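Local coordinates for CELL WALL surface anchor family protein (Streptococcus pneumoniae, PDB 2X9Z), which forms the repeating backbone subunit of the pneumococcal pilus, a surface fibre probably attached to the cell wall and involved in adhesion, at residues Asp182-Asn185 and Lys190-Gln193. The protein carries 1 engineered substitution. Sequence-based numbering, arbitrary orientation. Where two conformers were deposited one is given.
Sequences DLVN and KVVQ
L183 lies opposite both V192 and Q193 across an antiparallel pair of strands, and this one-residue shift in register is a classic beta bulge. L183 O accepts a hydrogen bond from V192 N at 2.8 Å. A weak second one reaches L183 O from Q193 N at 3.3 Å, while L183 N donates to Q193 O at 2.7 Å. Toward the turn, N185 N bonds to K190 O (3.0 Å, 161° at the hydrogen), and V184 CA adds a CH...O contact to the same oxygen. V192, with psi -29°, departs from extended geometry at the bulge. In the conformer given, one of two, V192 CG2 lies 3.7 Å from L183 CG, a contact that depends on that conformer. V184 and V191 point to the face opposite L183 and Q193, a non-hydrogen-bonded pair whose CG2 methyls come only to 4.3 Å; beside them V191 CG1 lies 3.9 Å from D182 OD1, an oxygen that is hydrogen-bonded to T194 OG1 and salt-bridged to R220. N185 OD1 accepts the backbone N-H groups of Q187 and A188 within the turn. The bulge lies at the turn end of hairpin 179-185/191-197, where strand 191-197 is the sheet edge and strand 215-219 flanks 179-185, packing F217 and Y215 against L183.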
ATOM      1  N   ASP A 182     -12.046   5.856  -4.658  1.00 11.98           N
ATOM      2  CA  ASP A 182     -11.477   6.550  -5.795  1.00 12.65           C
ATOM      3  C   ASP A 182     -10.731   5.542  -6.652  1.00 13.17           C
ATOM      4  O   ASP A 182      -9.839   4.835  -6.170  1.00 13.61           O
ATOM      5  CB  ASP A 182     -10.553   7.660  -5.317  1.00 13.81           C
ATOM      6  CG  ASP A 182     -11.312   8.774  -4.629  1.00 15.93           C
ATOM      7  OD1 ASP A 182     -12.209   9.363  -5.269  1.00 16.52           O
ATOM      8  OD2 ASP A 182     -11.027   9.053  -3.449  1.00 18.11           O
ATOM      9  N   LEU A 183     -11.132   5.435  -7.913  1.00 12.89           N
ATOM     10  CA  LEU A 183     -10.387   4.629  -8.863  1.00 13.44           C
ATOM     11  C   LEU A 183      -9.251   5.495  -9.404  1.00 13.53           C
ATOM     12  O   LEU A 183      -9.487   6.520 -10.039  1.00 14.54           O
ATOM     13  CB  LEU A 183     -11.290   4.125  -9.989  1.00 15.09           C
ATOM     14  CG  LEU A 183     -10.621   3.135 -10.950  1.00 16.53           C
ATOM     15  CD1 LEU A 183     -10.290   1.823 -10.253  1.00 15.93           C
ATOM     16  CD2 LEU A 183     -11.487   2.887 -12.179  1.00 21.10           C
ATOM     17  N   VAL A 184      -8.022   5.079  -9.121  1.00 14.95           N
ATOM     18  CA  VAL A 184      -6.831   5.860  -9.425  1.00 16.11           C
ATOM     19  C   VAL A 184      -5.989   5.103 -10.442  1.00 16.40           C
ATOM     20  O   VAL A 184      -5.850   3.884 -10.354  1.00 15.90           O
ATOM     21  CB  VAL A 184      -5.997   6.066  -8.136  1.00 17.24           C
ATOM     22  CG1 VAL A 184      -4.780   6.944  -8.396  1.00 19.19           C
ATOM     23  CG2 VAL A 184      -6.870   6.652  -7.018  1.00 18.32           C
ATOM     24  N   ASN A 185      -5.440   5.821 -11.414  1.00 17.59           N
ATOM     25  CA  ASN A 185      -4.444   5.245 -12.305  1.00 18.48           C
ATOM     26  C   ASN A 185      -3.235   4.888 -11.447  1.00 16.89           C
ATOM     27  O   ASN A 185      -2.629   5.775 -10.854  1.00 19.40           O
ATOM     28  CB  ASN A 185      -4.066   6.263 -13.389  1.00 21.12           C
ATOM     29  CG  ASN A 185      -3.019   5.738 -14.357  1.00 21.78           C
ATOM     30  OD1 ASN A 185      -2.075   5.056 -13.969  1.00 23.01           O
ATOM     31  ND2 ASN A 185      -3.174   6.079 -15.625  1.00 22.22           N
ATOM     32  N   LYS A 190      -3.410   9.799 -10.853  1.00 29.78           N
ATOM     33  CA  LYS A 190      -4.591  10.659 -10.921  1.00 27.37           C
ATOM     34  C   LYS A 190      -5.909   9.898 -10.752  1.00 26.56           C
ATOM     35  O   LYS A 190      -6.032   8.751 -11.171  1.00 24.14           O
ATOM     36  CB  LYS A 190      -4.592  11.429 -12.242  1.00 24.60           C
ATOM     37  CG  LYS A 190      -5.604  12.563 -12.317  1.00 23.85           C
ATOM     38  CD  LYS A 190      -5.351  13.419 -13.548  1.00 25.51           C
ATOM     39  CE  LYS A 190      -6.414  14.489 -13.712  1.00 24.82           C
ATOM     40  NZ  LYS A 190      -6.190  15.264 -14.966  1.00 28.99           N
ATOM     41  N   VAL A 191      -6.896  10.547 -10.143  1.00 25.99           N
ATOM     42  CA  VAL A 191      -8.213   9.938  -9.962  1.00 25.38           C
ATOM     43  C   VAL A 191      -9.003   9.919 -11.276  1.00 23.55           C
ATOM     44  O   VAL A 191      -9.226  10.964 -11.893  1.00 28.10           O
ATOM     45  CB  VAL A 191      -9.030  10.650  -8.862  1.00 27.95           C
ATOM     46  CG1 VAL A 191     -10.399  10.000  -8.710  1.00 28.90           C
ATOM     47  CG2 VAL A 191      -8.280  10.629  -7.534  1.00 28.58           C
ATOM     48  N   VAL A 192      -9.424   8.724 -11.692  1.00 20.49           N
ATOM     49  CA  VAL A 192     -10.154   8.589 -12.952  0.55 19.91           C
ATOM     50  C   VAL A 192     -11.659   8.466 -12.757  1.00 19.93           C
ATOM     51  O   VAL A 192     -12.430   8.887 -13.617  1.00 22.68           O
ATOM     52  CB  VAL A 192      -9.634   7.416 -13.817  0.55 20.80           C
ATOM     53  CG1 VAL A 192      -8.198   7.675 -14.259  0.55 21.11           C
ATOM     54  CG2 VAL A 192      -9.753   6.101 -13.072  0.55 20.67           C
ATOM     55  N   GLN A 193     -12.083   7.918 -11.626  1.00 17.74           N
ATOM     56  CA  GLN A 193     -13.506   7.832 -11.318  1.00 17.94           C
ATOM     57  C   GLN A 193     -13.684   7.691  -9.820  1.00 17.14           C
ATOM     58  O   GLN A 193     -12.798   7.202  -9.128  1.00 19.78           O
ATOM     59  CB  GLN A 193     -14.146   6.639 -12.034  1.00 19.45           C
ATOM     60  CG  GLN A 193     -15.670   6.685 -12.119  1.00 21.24           C
ATOM     61  CD  GLN A 193     -16.175   7.641 -13.192  1.00 22.10           C
ATOM     62  OE1 GLN A 193     -15.395   8.193 -13.977  1.00 23.91           O
ATOM     63  NE2 GLN A 193     -17.487   7.827 -13.241  1.00 20.83           N
TER